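Local coordinates for ArCE4A (Arthrobacter sp. AW19M34-1, PDB 5LFZ), which probably catalyses the metal-dependent hydrolytic removal of N-acetyl groups from polysaccharides, as a carbohydrate esterase family 4 (CE4) deacetylase, at residues K87-L92 and V129-I134; L119-G124 and Y136-W141; Q154-I159 and V180-Q185. One frame throughout, in Å; residues are numbered along the deposited sequence.

Interactions 1 and 2 are neighbours, their centres 11 Å apart, and they interlock along the chain because their segments alternate. They also touch directly: Asp-131 OD1 lies 3.4 Å from Leu-138 CD2, and Lys-87 O lies 3.3 Å from Pro-122 CG. Interaction 2 adjoins the nickel site formed by Asp-33, His-82 and His-86, with the side chain of Tyr-123 about 6 Å from the metal; interaction 1 stands further back, the side chain of Ile-89 being about 11 Å from it. Interaction 3 lies on the opposite side of the chain's centre, its centre 32 Å from that of interaction 1 and 23 Å from that of interaction 2. It joins two peripheral helices and touches neither.

Interaction 1. Residues K87-L92 and V129-I134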
ATOM      1  N   LYS A  87      13.780   4.734  -5.373  1.00 32.75           N
ATOM      2  CA  LYS A  87      15.147   4.569  -4.900  1.00 31.14           C
ATOM      3  C   LYS A  87      15.159   4.163  -3.425  1.00 30.85           C
ATOM      4  O   LYS A  87      14.323   4.607  -2.636  1.00 32.23           O
ATOM      5  CB  LYS A  87      15.952   5.857  -5.117  1.00 33.87           C
ATOM      6  CG  LYS A  87      16.204   6.169  -6.587  1.00 36.45           C
ATOM      7  CD  LYS A  87      16.864   7.522  -6.797  1.00 37.77           C
ATOM      8  CE  LYS A  87      16.978   7.829  -8.287  1.00 42.67           C
ATOM      9  NZ  LYS A  87      17.665   9.120  -8.570  1.00 47.07           N
ATOM     10  N   ASP A  88      16.093   3.286  -3.073  1.00 33.21           N
ATOM     11  CA  ASP A  88      16.392   2.963  -1.682  1.00 32.05           C
ATOM     12  C   ASP A  88      16.772   4.261  -0.974  1.00 31.12           C
ATOM     13  O   ASP A  88      17.784   4.869  -1.311  1.00 32.69           O
ATOM     14  CB  ASP A  88      17.529   1.928  -1.636  1.00 30.36           C
ATOM     15  CG  ASP A  88      17.913   1.498  -0.224  1.00 36.73           C
ATOM     16  OD1 ASP A  88      17.652   2.225   0.756  1.00 32.37           O
ATOM     17  OD2 ASP A  88      18.528   0.410  -0.107  1.00 33.61           O
ATOM     18  N   ILE A  89      15.968   4.685   0.000  1.00 26.98           N
ATOM     19  CA  ILE A  89      16.175   5.992   0.617  1.00 26.33           C
ATOM     20  C   ILE A  89      17.464   6.032   1.429  1.00 32.25           C
ATOM     21  O   ILE A  89      17.994   7.110   1.691  1.00 33.80           O
ATOM     22  CB  ILE A  89      15.005   6.412   1.540  1.00 30.96           C
ATOM     23  CG1 ILE A  89      14.965   5.546   2.798  1.00 35.49           C
ATOM     24  CG2 ILE A  89      13.678   6.368   0.794  1.00 35.71           C
ATOM     25  CD1 ILE A  89      13.931   5.985   3.802  1.00 38.33           C
ATOM     26  N   THR A  90      17.975   4.868   1.823  1.00 31.15           N
ATOM     27  CA  THR A  90      19.197   4.832   2.626  1.00 30.85           C
ATOM     28  C   THR A  90      20.426   5.098   1.763  1.00 33.03           C
ATOM     29  O   THR A  90      21.529   5.258   2.277  1.00 37.52           O
ATOM     30  CB  THR A  90      19.376   3.487   3.359  1.00 40.97           C
ATOM     31  OG1 THR A  90      19.697   2.456   2.416  1.00 39.85           O
ATOM     32  CG2 THR A  90      18.113   3.114   4.121  1.00 39.21           C
ATOM     33  N   LYS A  91      20.227   5.146   0.450  1.00 39.13           N
ATOM     34  CA  LYS A  91      21.298   5.488  -0.477  1.00 41.37           C
ATOM     35  C   LYS A  91      21.401   6.990  -0.684  1.00 39.47           C
ATOM     36  O   LYS A  91      22.315   7.464  -1.352  1.00 41.66           O
ATOM     37  CB  LYS A  91      21.081   4.831  -1.841  1.00 44.37           C
ATOM     38  CG  LYS A  91      21.114   3.317  -1.885  1.00 43.87           C
ATOM     39  CD  LYS A  91      20.933   2.874  -3.332  1.00 38.57           C
ATOM     40  CE  LYS A  91      20.710   1.383  -3.471  1.00 35.63           C
ATOM     41  NZ  LYS A  91      20.369   1.044  -4.882  1.00 36.14           N
ATOM     42  N   LEU A  92      20.452   7.737  -0.128  1.00 41.06           N
ATOM     43  CA  LEU A  92      20.311   9.144  -0.488  1.00 36.93           C
ATOM     44  C   LEU A  92      20.794  10.122   0.573  1.00 41.70           C
ATOM     45  O   LEU A  92      20.955   9.777   1.745  1.00 39.23           O
ATOM     46  CB  LEU A  92      18.851   9.451  -0.818  1.00 35.12           C
ATOM     47  CG  LEU A  92      18.234   8.570  -1.906  1.00 34.38           C
ATOM     48  CD1 LEU A  92      16.788   8.952  -2.127  1.00 32.72           C
ATOM     49  CD2 LEU A  92      19.026   8.679  -3.202  1.00 41.91           C
ATOM     50  N   VAL A 129      18.176   7.183  11.217  1.00 38.88           N
ATOM     51  CA  VAL A 129      18.800   8.431  10.795  1.00 36.99           C
ATOM     52  C   VAL A 129      18.141   8.990   9.527  1.00 38.68           C
ATOM     53  O   VAL A 129      18.148  10.201   9.297  1.00 36.22           O
ATOM     54  CB  VAL A 129      20.325   8.244  10.575  1.00 42.70           C
ATOM     55  CG1 VAL A 129      20.599   7.365   9.365  1.00 41.00           C
ATOM     56  CG2 VAL A 129      21.018   9.587  10.434  1.00 46.30           C
ATOM     57  N   TYR A 130      17.546   8.116   8.720  1.00 39.45           N
ATOM     58  CA  TYR A 130      16.850   8.546   7.510  1.00 31.87           C
ATOM     59  C   TYR A 130      15.378   8.809   7.793  1.00 32.78           C
ATOM     60  O   TYR A 130      14.802   9.775   7.293  1.00 36.79           O
ATOM     61  CB  TYR A 130      16.979   7.492   6.402  1.00 30.65           C
ATOM     62  CG  TYR A 130      18.385   6.992   6.195  1.00 33.64           C
ATOM     63  CD1 TYR A 130      19.301   7.723   5.450  1.00 34.23           C
ATOM     64  CD2 TYR A 130      18.798   5.783   6.740  1.00 36.64           C
ATOM     65  CE1 TYR A 130      20.589   7.275   5.262  1.00 31.12           C
ATOM     66  CE2 TYR A 130      20.086   5.324   6.555  1.00 36.41           C
ATOM     67  CZ  TYR A 130      20.975   6.071   5.815  1.00 32.92           C
ATOM     68  OH  TYR A 130      22.259   5.619   5.626  1.00 34.47           O
ATOM     69  N   ASP A 131      14.779   7.948   8.609  1.00 34.25           N
ATOM     70  CA  ASP A 131      13.337   7.975   8.841  1.00 36.45           C
ATOM     71  C   ASP A 131      12.890   9.281   9.485  1.00 36.17           C
ATOM     72  O   ASP A 131      11.765   9.733   9.278  1.00 33.50           O
ATOM     73  CB  ASP A 131      12.913   6.790   9.711  1.00 33.49           C
ATOM     74  CG  ASP A 131      13.340   5.455   9.124  1.00 33.81           C
ATOM     75  OD1 ASP A 131      13.717   5.425   7.936  1.00 36.79           O
ATOM     76  OD2 ASP A 131      13.295   4.440   9.850  1.00 36.47           O
ATOM     77  N   ARG A 132      13.786   9.893  10.249  1.00 35.57           N
ATOM     78  CA  ARG A 132      13.479  11.141  10.941  1.00 37.69           C
ATOM     79  C   ARG A 132      13.141  12.268   9.961  1.00 36.93           C
ATOM     80  O   ARG A 132      12.552  13.282  10.343  1.00 38.73           O
ATOM     81  CB  ARG A 132      14.654  11.547  11.830  1.00 44.29           C
ATOM     82  CG  ARG A 132      15.849  12.050  11.053  1.00 47.41           C
ATOM     83  CD  ARG A 132      17.126  11.939  11.856  1.00 53.34           C
ATOM     84  NE  ARG A 132      18.260  12.473  11.110  1.00 62.48           N
ATOM     85  CZ  ARG A 132      18.671  13.732  11.200  1.00 65.38           C
ATOM     86  NH1 ARG A 132      18.044  14.572  12.010  1.00 66.35           N
ATOM     87  NH2 ARG A 132      19.709  14.151  10.487  1.00 67.10           N
ATOM     88  N   LEU A 133      13.506  12.080   8.697  1.00 36.97           N
ATOM     89  CA  LEU A 133      13.247  13.071   7.657  1.00 37.52           C
ATOM     90  C   LEU A 133      11.902  12.856   6.967  1.00 41.92           C
ATOM     91  O   LEU A 133      11.492  13.656   6.126  1.00 48.64           O
ATOM     92  CB  LEU A 133      14.364  13.042   6.614  1.00 39.30           C
ATOM     93  CG  LEU A 133      15.770  13.337   7.128  1.00 46.29           C
ATOM     94  CD1 LEU A 133      16.772  13.294   5.983  1.00 48.66           C
ATOM     95  CD2 LEU A 133      15.791  14.690   7.829  1.00 46.38           C
ATOM     96  N   ILE A 134      11.218  11.778   7.320  1.00 37.49           N
ATOM     97  CA  ILE A 134       9.964  11.434   6.661  1.00 32.14           C
ATOM     98  C   ILE A 134       8.783  11.833   7.538  1.00 30.90           C
ATOM     99  O   ILE A 134       8.659  11.372   8.673  1.00 33.02           O
ATOM    100  CB  ILE A 134       9.918   9.935   6.330  1.00 30.57           C
ATOM    101  CG1 ILE A 134      10.996   9.612   5.291  1.00 34.16           C
ATOM    102  CG2 ILE A 134       8.547   9.530   5.807  1.00 31.58           C
ATOM    103  CD1 ILE A 134      11.393   8.175   5.263  1.00 45.30           C
TER
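A backbone CA, not a side-chain tip, lies over the centre of the Tyr-130 ring: Thr-90 CA sits 3.8 Å from the ring centroid and only 10° off the ring normal, a CH-pi contact over the middle of one face. Thr-90 CB and CG2 continue over the CD2-CE2 side of that face, with Thr-90 CB 3.8 Å from Tyr-130 CE2. Toward the rim of the opposite face lies Val-129 CG1 of the tyrosine's own segment. Tyr-130 CG is anti to its carbonyl carbon (chi1 -48°), which sends the ring across the 3-10 turn 89-91. That turn is braced from within. Asp-88 OD1 takes both the backbone N of Thr-90, an Asx turn, and Thr-90 OG1 at 2.6 Å, the two donors arriving from the same face of the carboxylate. Deeper in, Ile-89 and Ile-134 meet tip to tip, their CD1 atoms 3.7 Å apart, and Ile-89 CD1 also lies 4.3 Å from Tyr-130 CB. Asp-131 borders this apolar patch, but its oxygens are held by His-126 ND1 and the backbone N of Gly-127, just before its segment. Ile-97 of helix 94-112 also packs on the tyrosine. The loop following metal ligand His-86 is thus packed against helix 128-131 mainly by apolar and CH-pi contacts, while the carboxylate of Asp-88 is spent on bracing its own turn.

Interaction 2. Residues L119-G124 and Y136-W141; sequences LRPPYG and YPLVLW
Arg-120 and the 138-139 strand form the tight, buried part of this contact. Leu-119 bridges Leu-138 in parallel fashion: Leu-119 N donates to Pro-137 O at 3.1 Å, and Leu-119 O accepts from Val-139 N at 2.8 Å while also receiving a CA-H...O contact from Leu-138. The arginine then extends this grip with its side chain. Its chain bends at chi3 (-78°), bringing Arg-120 NE to Val-139 O at 3.0 Å. Arg-120 NH2 reaches Leu-140 O at 2.8 Å, from 41° above the carbonyl plane. NH1 turns to Asp-32 in a salt bridge and to Thr-30 OG1. Trp-141 presents the CE3 edge of its indole to one guanidinium face, 3.7 Å from Arg-120 NE, the two planes 84° apart. The Pro-121 ring and the Leu-140 side chain cross at about a right angle, Pro-121 CG 3.8 Å from Leu-140 CD1. Gly-124, at positive phi, packs against the same Leu-140 CD1 and lays its CA 3.6 Å from Trp-141 CH2, too close for a beta carbon to fit. Toward solvent lie the partly exposed Trp-141 and the exposed Tyr-123, which points away from the strand and meets His-86 edge-to-face beside the nickel. Arg-120 O accepts from His-82 ND1, a second-shell contact that probably helps orient this metal ligand. The arginine-proline-proline-tyrosine sequence is consistent with a CE4 active-site motif.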
ATOM      1  N   LEU A 119       3.949   6.438   4.352  1.00 21.18           N
ATOM      2  CA  LEU A 119       4.954   6.186   3.323  1.00 21.00           C
ATOM      3  C   LEU A 119       5.530   4.794   3.524  1.00 21.53           C
ATOM      4  O   LEU A 119       5.759   4.370   4.653  1.00 23.32           O
ATOM      5  CB  LEU A 119       6.070   7.243   3.368  1.00 23.09           C
ATOM      6  CG  LEU A 119       7.210   7.155   2.337  1.00 22.86           C
ATOM      7  CD1 LEU A 119       7.712   8.552   1.974  1.00 24.44           C
ATOM      8  CD2 LEU A 119       8.370   6.284   2.819  1.00 26.99           C
ATOM      9  N   ARG A 120       5.756   4.084   2.424  1.00 23.78           N
ATOM     10  CA  ARG A 120       6.424   2.786   2.465  1.00 23.48           C
ATOM     11  C   ARG A 120       7.757   2.922   1.744  1.00 20.44           C
ATOM     12  O   ARG A 120       7.796   3.340   0.589  1.00 25.26           O
ATOM     13  CB  ARG A 120       5.565   1.703   1.822  1.00 24.40           C
ATOM     14  CG  ARG A 120       6.274   0.373   1.697  1.00 19.80           C
ATOM     15  CD  ARG A 120       5.321  -0.707   1.238  1.00 23.57           C
ATOM     16  NE  ARG A 120       4.459  -1.199   2.310  1.00 22.79           N
ATOM     17  CZ  ARG A 120       3.350  -1.899   2.088  1.00 21.87           C
ATOM     18  NH1 ARG A 120       2.986  -2.157   0.838  1.00 21.26           N
ATOM     19  NH2 ARG A 120       2.605  -2.336   3.100  1.00 23.86           N
ATOM     20  N   PRO A 121       8.857   2.616   2.434  1.00 23.32           N
ATOM     21  CA  PRO A 121      10.161   2.788   1.789  1.00 25.25           C
ATOM     22  C   PRO A 121      10.424   1.667   0.791  1.00 23.64           C
ATOM     23  O   PRO A 121      10.165   0.509   1.110  1.00 30.30           O
ATOM     24  CB  PRO A 121      11.142   2.728   2.961  1.00 30.44           C
ATOM     25  CG  PRO A 121      10.461   1.857   3.966  1.00 29.33           C
ATOM     26  CD  PRO A 121       8.977   2.148   3.825  1.00 26.62           C
ATOM     27  N   PRO A 122      10.915   2.013  -0.406  1.00 26.39           N
ATOM     28  CA  PRO A 122      11.280   1.004  -1.411  1.00 26.41           C
ATOM     29  C   PRO A 122      12.176  -0.091  -0.842  1.00 30.38           C
ATOM     30  O   PRO A 122      13.105   0.203  -0.089  1.00 33.07           O
ATOM     31  CB  PRO A 122      12.020   1.826  -2.465  1.00 27.90           C
ATOM     32  CG  PRO A 122      11.357   3.160  -2.397  1.00 27.37           C
ATOM     33  CD  PRO A 122      11.062   3.380  -0.930  1.00 28.18           C
ATOM     34  N   TYR A 123      11.863  -1.341  -1.187  1.00 31.12           N
ATOM     35  CA  TYR A 123      12.632  -2.514  -0.764  1.00 32.40           C
ATOM     36  C   TYR A 123      12.588  -2.718   0.748  1.00 31.15           C
ATOM     37  O   TYR A 123      13.295  -3.571   1.279  1.00 35.70           O
ATOM     38  CB  TYR A 123      14.089  -2.409  -1.242  1.00 33.79           C
ATOM     39  CG  TYR A 123      14.201  -1.977  -2.688  1.00 35.21           C
ATOM     40  CD1 TYR A 123      13.904  -2.856  -3.721  1.00 33.36           C
ATOM     41  CD2 TYR A 123      14.588  -0.685  -3.019  1.00 32.28           C
ATOM     42  CE1 TYR A 123      13.990  -2.461  -5.045  1.00 34.47           C
ATOM     43  CE2 TYR A 123      14.676  -0.280  -4.339  1.00 33.59           C
ATOM     44  CZ  TYR A 123      14.378  -1.170  -5.348  1.00 37.56           C
ATOM     45  OH  TYR A 123      14.469  -0.764  -6.663  1.00 41.02           O
ATOM     46  N   GLY A 124      11.748  -1.945   1.430  1.00 28.39           N
ATOM     47  CA  GLY A 124      11.650  -2.005   2.878  1.00 30.83           C
ATOM     48  C   GLY A 124      12.850  -1.400   3.587  1.00 35.17           C
ATOM     49  O   GLY A 124      12.994  -1.524   4.802  1.00 34.84           O
ATOM     50  N   TYR A 136       5.760  11.156   7.689  1.00 28.58           N
ATOM     51  CA  TYR A 136       4.668  10.187   7.788  1.00 30.64           C
ATOM     52  C   TYR A 136       5.144   8.929   8.505  1.00 25.66           C
ATOM     53  O   TYR A 136       6.338   8.641   8.518  1.00 28.15           O
ATOM     54  CB  TYR A 136       4.141   9.808   6.390  1.00 25.68           C
ATOM     55  CG  TYR A 136       3.907  10.982   5.466  1.00 25.09           C
ATOM     56  CD1 TYR A 136       3.003  11.976   5.801  1.00 31.63           C
ATOM     57  CD2 TYR A 136       4.588  11.095   4.256  1.00 28.64           C
ATOM     58  CE1 TYR A 136       2.783  13.054   4.971  1.00 38.88           C
ATOM     59  CE2 TYR A 136       4.370  12.178   3.410  1.00 32.71           C
ATOM     60  CZ  TYR A 136       3.464  13.154   3.777  1.00 33.34           C
ATOM     61  OH  TYR A 136       3.223  14.254   2.975  1.00 36.30           O
ATOM     62  N   PRO A 137       4.214   8.174   9.109  1.00 26.89           N
ATOM     63  CA  PRO A 137       4.612   6.847   9.581  1.00 23.82           C
ATOM     64  C   PRO A 137       5.152   6.011   8.425  1.00 27.58           C
ATOM     65  O   PRO A 137       4.648   6.122   7.307  1.00 28.99           O
ATOM     66  CB  PRO A 137       3.307   6.252  10.119  1.00 26.80           C
ATOM     67  CG  PRO A 137       2.431   7.445  10.414  1.00 24.66           C
ATOM     68  CD  PRO A 137       2.794   8.456   9.374  1.00 28.24           C
ATOM     69  N   LEU A 138       6.174   5.210   8.689  1.00 25.72           N
ATOM     70  CA  LEU A 138       6.677   4.278   7.693  1.00 26.09           C
ATOM     71  C   LEU A 138       5.921   2.959   7.822  1.00 25.03           C
ATOM     72  O   LEU A 138       5.916   2.334   8.881  1.00 25.42           O
ATOM     73  CB  LEU A 138       8.186   4.058   7.846  1.00 27.44           C
ATOM     74  CG  LEU A 138       9.108   5.201   7.413  1.00 30.66           C
ATOM     75  CD1 LEU A 138       9.137   6.332   8.437  1.00 38.39           C
ATOM     76  CD2 LEU A 138      10.511   4.682   7.159  1.00 34.24           C
ATOM     77  N   VAL A 139       5.276   2.538   6.743  1.00 26.09           N
ATOM     78  CA  VAL A 139       4.470   1.330   6.793  1.00 23.20           C
ATOM     79  C   VAL A 139       5.118   0.210   5.989  1.00 25.80           C
ATOM     80  O   VAL A 139       5.227   0.289   4.766  1.00 26.18           O
ATOM     81  CB  VAL A 139       3.044   1.588   6.277  1.00 23.81           C
ATOM     82  CG1 VAL A 139       2.214   0.312   6.336  1.00 25.53           C
ATOM     83  CG2 VAL A 139       2.393   2.722   7.080  1.00 24.95           C
ATOM     84  N   LEU A 140       5.570  -0.819   6.693  1.00 22.07           N
ATOM     85  CA  LEU A 140       6.128  -2.000   6.043  1.00 24.75           C
ATOM     86  C   LEU A 140       5.032  -3.047   5.913  1.00 23.35           C
ATOM     87  O   LEU A 140       3.918  -2.725   5.502  1.00 24.41           O
ATOM     88  CB  LEU A 140       7.329  -2.543   6.821  1.00 28.78           C
ATOM     89  CG  LEU A 140       8.628  -1.721   6.765  1.00 37.11           C
ATOM     90  CD1 LEU A 140       8.963  -1.304   5.342  1.00 38.00           C
ATOM     91  CD2 LEU A 140       8.559  -0.508   7.660  1.00 44.37           C
ATOM     92  N   TRP A 141       5.345  -4.291   6.269  1.00 23.22           N
ATOM     93  CA  TRP A 141       4.430  -5.414   6.068  1.00 25.76           C
ATOM     94  C   TRP A 141       4.874  -6.629   6.876  1.00 26.22           C
ATOM     95  O   TRP A 141       6.039  -6.735   7.258  1.00 27.12           O
ATOM     96  CB  TRP A 141       4.360  -5.792   4.582  1.00 22.04           C
ATOM     97  CG  TRP A 141       5.700  -6.209   4.031  1.00 22.40           C
ATOM     98  CD1 TRP A 141       6.232  -7.476   4.021  1.00 21.73           C
ATOM     99  CD2 TRP A 141       6.677  -5.360   3.428  1.00 25.20           C
ATOM    100  NE1 TRP A 141       7.481  -7.458   3.449  1.00 28.44           N
ATOM    101  CE2 TRP A 141       7.778  -6.169   3.076  1.00 24.54           C
ATOM    102  CE3 TRP A 141       6.729  -3.988   3.147  1.00 24.11           C
ATOM    103  CZ2 TRP A 141       8.913  -5.655   2.449  1.00 28.39           C
ATOM    104  CZ3 TRP A 141       7.857  -3.479   2.530  1.00 25.30           C
ATOM    105  CH2 TRP A 141       8.933  -4.309   2.187  1.00 28.84           C
TER

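Interaction 3. Residues Q154-I159 and V180-Q185; sequences QKTVRI and VKAVPQ
Gln-154 and Val-157 of helix 153-163 meet Ala-182 and Gln-185 of helix 177-192, two successive outer helices of the beta/alpha fold typical of NodB-type domains; the first belongs to a beta-alpha-beta crossover between the parallel strands 143-144 and 168-173. The segment axes approach to 8.7 Å and cross at -40°. Apolar contact fills the middle. Val-157, the residue nearest Ala-182 along the backbones, sets CG2 against the alanine, 4.0 Å from CB and 3.5 Å from the carbonyl O, while CG1 meets CG and CD of Gln-185, the two side chains crossing at about a right angle. Thr-156 CB touches Ala-182 CB at 4.2 Å, its hydroxyl being bonded to the backbone O of Asp-152, just ahead of the helix. The small alanine is consistent with the close approach of the axes, and Leu-186 and Lys-189 continue the cover over Val-157. At the more exposed side the contact is polar, through a reciprocal amide pair. Gln-185 reaches across fully extended, whereas Gln-154 folds at chi2 (64°) to meet it. An alanine in place of Gln-185 would probably leave the Gln-154 amide without either mate and free to turn, and uncover CG1 of Val-157. The pair is twisted rather than flat, with amide planes 51° apart: Gln-185 NE2 donates to Gln-154 OE1 at 2.8 Å, Gln-154 NE2 to Gln-185 OE1 at 2.9 Å, and the two acceptors, Gln-154 OE1 and Gln-185 OE1, stand 3.1 Å apart.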
ATOM      1  N   GLN A 154      -2.082 -17.509  -8.127  1.00 24.44           N
ATOM      2  CA  GLN A 154      -2.506 -18.470  -7.119  1.00 25.13           C
ATOM      3  C   GLN A 154      -1.522 -18.533  -5.952  1.00 24.47           C
ATOM      4  O   GLN A 154      -1.924 -18.685  -4.804  1.00 26.83           O
ATOM      5  CB  GLN A 154      -2.682 -19.855  -7.733  1.00 27.64           C
ATOM      6  CG  GLN A 154      -3.328 -20.850  -6.795  1.00 31.55           C
ATOM      7  CD  GLN A 154      -4.751 -20.470  -6.433  1.00 34.13           C
ATOM      8  OE1 GLN A 154      -5.537 -20.075  -7.293  1.00 42.34           O
ATOM      9  NE2 GLN A 154      -5.088 -20.584  -5.153  1.00 42.87           N
ATOM     10  N   LYS A 155      -0.231 -18.423  -6.242  1.00 25.71           N
ATOM     11  CA  LYS A 155       0.758 -18.413  -5.168  1.00 24.38           C
ATOM     12  C   LYS A 155       0.600 -17.152  -4.312  1.00 26.72           C
ATOM     13  O   LYS A 155       0.781 -17.192  -3.095  1.00 24.12           O
ATOM     14  CB  LYS A 155       2.175 -18.508  -5.730  1.00 24.84           C
ATOM     15  CG  LYS A 155       3.259 -18.498  -4.665  1.00 28.94           C
ATOM     16  CD  LYS A 155       4.555 -19.079  -5.205  1.00 38.58           C
ATOM     17  CE  LYS A 155       5.634 -19.106  -4.134  1.00 46.18           C
ATOM     18  NZ  LYS A 155       6.844 -19.849  -4.582  1.00 46.36           N
ATOM     19  N   THR A 156       0.256 -16.037  -4.954  1.00 25.40           N
ATOM     20  CA  THR A 156      -0.034 -14.801  -4.232  1.00 20.53           C
ATOM     21  C   THR A 156      -1.169 -15.039  -3.239  1.00 23.03           C
ATOM     22  O   THR A 156      -1.056 -14.706  -2.062  1.00 24.95           O
ATOM     23  CB  THR A 156      -0.410 -13.664  -5.197  1.00 19.59           C
ATOM     24  OG1 THR A 156       0.668 -13.449  -6.117  1.00 21.58           O
ATOM     25  CG2 THR A 156      -0.686 -12.369  -4.426  1.00 22.96           C
ATOM     26  N   VAL A 157      -2.251 -15.640  -3.717  1.00 24.94           N
ATOM     27  CA  VAL A 157      -3.386 -15.960  -2.859  1.00 21.87           C
ATOM     28  C   VAL A 157      -2.982 -16.902  -1.724  1.00 23.49           C
ATOM     29  O   VAL A 157      -3.330 -16.675  -0.561  1.00 26.00           O
ATOM     30  CB  VAL A 157      -4.527 -16.604  -3.668  1.00 24.40           C
ATOM     31  CG1 VAL A 157      -5.608 -17.116  -2.747  1.00 27.80           C
ATOM     32  CG2 VAL A 157      -5.096 -15.609  -4.675  1.00 27.02           C
ATOM     33  N   ARG A 158      -2.237 -17.953  -2.063  1.00 25.73           N
ATOM     34  CA  ARG A 158      -1.875 -18.969  -1.076  1.00 25.69           C
ATOM     35  C   ARG A 158      -1.077 -18.373   0.078  1.00 31.25           C
ATOM     36  O   ARG A 158      -1.408 -18.595   1.244  1.00 28.23           O
ATOM     37  CB  ARG A 158      -1.076 -20.105  -1.725  1.00 28.60           C
ATOM     38  CG  ARG A 158      -0.731 -21.226  -0.747  1.00 34.15           C
ATOM     39  CD  ARG A 158       0.178 -22.274  -1.369  1.00 42.38           C
ATOM     40  NE  ARG A 158       1.459 -21.710  -1.792  1.00 51.86           N
ATOM     41  CZ  ARG A 158       2.189 -22.174  -2.804  1.00 56.50           C
ATOM     42  NH1 ARG A 158       1.768 -23.219  -3.509  1.00 64.95           N
ATOM     43  NH2 ARG A 158       3.340 -21.596  -3.114  1.00 56.00           N
ATOM     44  N   ILE A 159      -0.033 -17.614  -0.249  1.00 29.34           N
ATOM     45  CA  ILE A 159       0.824 -17.011   0.774  1.00 28.02           C
ATOM     46  C   ILE A 159       0.067 -15.975   1.597  1.00 31.08           C
ATOM     47  O   ILE A 159       0.177 -15.944   2.822  1.00 32.36           O
ATOM     48  CB  ILE A 159       2.081 -16.369   0.148  1.00 26.99           C
ATOM     49  CG1 ILE A 159       2.955 -17.455  -0.485  1.00 27.22           C
ATOM     50  CG2 ILE A 159       2.884 -15.594   1.198  1.00 26.89           C
ATOM     51  CD1 ILE A 159       4.137 -16.927  -1.267  1.00 31.71           C
ATOM     52  N   VAL A 180      -4.238  -8.579 -10.562  1.00 27.85           N
ATOM     53  CA  VAL A 180      -5.613  -8.494 -11.036  1.00 27.13           C
ATOM     54  C   VAL A 180      -6.315  -9.839 -10.922  1.00 34.01           C
ATOM     55  O   VAL A 180      -7.444  -9.926 -10.437  1.00 33.34           O
ATOM     56  CB  VAL A 180      -5.679  -8.013 -12.497  1.00 27.68           C
ATOM     57  CG1 VAL A 180      -7.111  -8.035 -12.998  1.00 32.95           C
ATOM     58  CG2 VAL A 180      -5.105  -6.605 -12.608  1.00 27.45           C
ATOM     59  N   LYS A 181      -5.638 -10.891 -11.367  1.00 29.59           N
ATOM     60  CA  LYS A 181      -6.216 -12.228 -11.346  1.00 28.75           C
ATOM     61  C   LYS A 181      -6.293 -12.795  -9.929  1.00 28.17           C
ATOM     62  O   LYS A 181      -7.174 -13.598  -9.624  1.00 32.02           O
ATOM     63  CB  LYS A 181      -5.413 -13.164 -12.254  1.00 30.32           C
ATOM     64  CG  LYS A 181      -5.574 -12.854 -13.736  1.00 35.83           C
ATOM     65  CD  LYS A 181      -4.706 -13.753 -14.597  1.00 48.59           C
ATOM     66  CE  LYS A 181      -5.388 -14.094 -15.921  1.00 55.00           C
ATOM     67  NZ  LYS A 181      -6.568 -13.226 -16.190  1.00 57.18           N
ATOM     68  N   ALA A 182      -5.378 -12.371  -9.063  1.00 25.20           N
ATOM     69  CA  ALA A 182      -5.355 -12.866  -7.690  1.00 23.65           C
ATOM     70  C   ALA A 182      -6.472 -12.283  -6.839  1.00 26.69           C
ATOM     71  O   ALA A 182      -7.036 -12.970  -5.992  1.00 25.90           O
ATOM     72  CB  ALA A 182      -4.015 -12.568  -7.039  1.00 27.87           C
ATOM     73  N   VAL A 183      -6.780 -11.008  -7.043  1.00 27.33           N
ATOM     74  CA  VAL A 183      -7.633 -10.301  -6.093  1.00 26.29           C
ATOM     75  C   VAL A 183      -9.030 -10.891  -5.870  1.00 28.24           C
ATOM     76  O   VAL A 183      -9.441 -11.013  -4.715  1.00 31.22           O
ATOM     77  CB  VAL A 183      -7.755  -8.820  -6.485  1.00 32.88           C
ATOM     78  CG1 VAL A 183      -9.057  -8.217  -5.965  1.00 36.95           C
ATOM     79  CG2 VAL A 183      -6.575  -8.091  -5.909  1.00 32.53           C
ATOM     80  N   PRO A 184      -9.757 -11.276  -6.942  1.00 30.52           N
ATOM     81  CA  PRO A 184     -11.086 -11.839  -6.684  1.00 30.49           C
ATOM     82  C   PRO A 184     -11.035 -13.027  -5.732  1.00 31.14           C
ATOM     83  O   PRO A 184     -11.823 -13.099  -4.791  1.00 31.04           O
ATOM     84  CB  PRO A 184     -11.560 -12.274  -8.073  1.00 40.86           C
ATOM     85  CG  PRO A 184     -10.833 -11.380  -8.999  1.00 45.25           C
ATOM     86  CD  PRO A 184      -9.480 -11.204  -8.388  1.00 37.93           C
ATOM     87  N   GLN A 185     -10.093 -13.932  -5.963  1.00 30.24           N
ATOM     88  CA  GLN A 185      -9.947 -15.098  -5.108  1.00 30.58           C
ATOM     89  C   GLN A 185      -9.392 -14.744  -3.724  1.00 28.75           C
ATOM     90  O   GLN A 185      -9.825 -15.300  -2.709  1.00 27.08           O
ATOM     91  CB  GLN A 185      -9.046 -16.134  -5.786  1.00 35.55           C
ATOM     92  CG  GLN A 185      -8.896 -17.415  -4.999  1.00 38.99           C
ATOM     93  CD  GLN A 185      -7.996 -18.428  -5.685  1.00 50.73           C
ATOM     94  OE1 GLN A 185      -7.840 -19.553  -5.211  1.00 53.60           O
ATOM     95  NE2 GLN A 185      -7.398 -18.032  -6.807  1.00 47.20           N
TER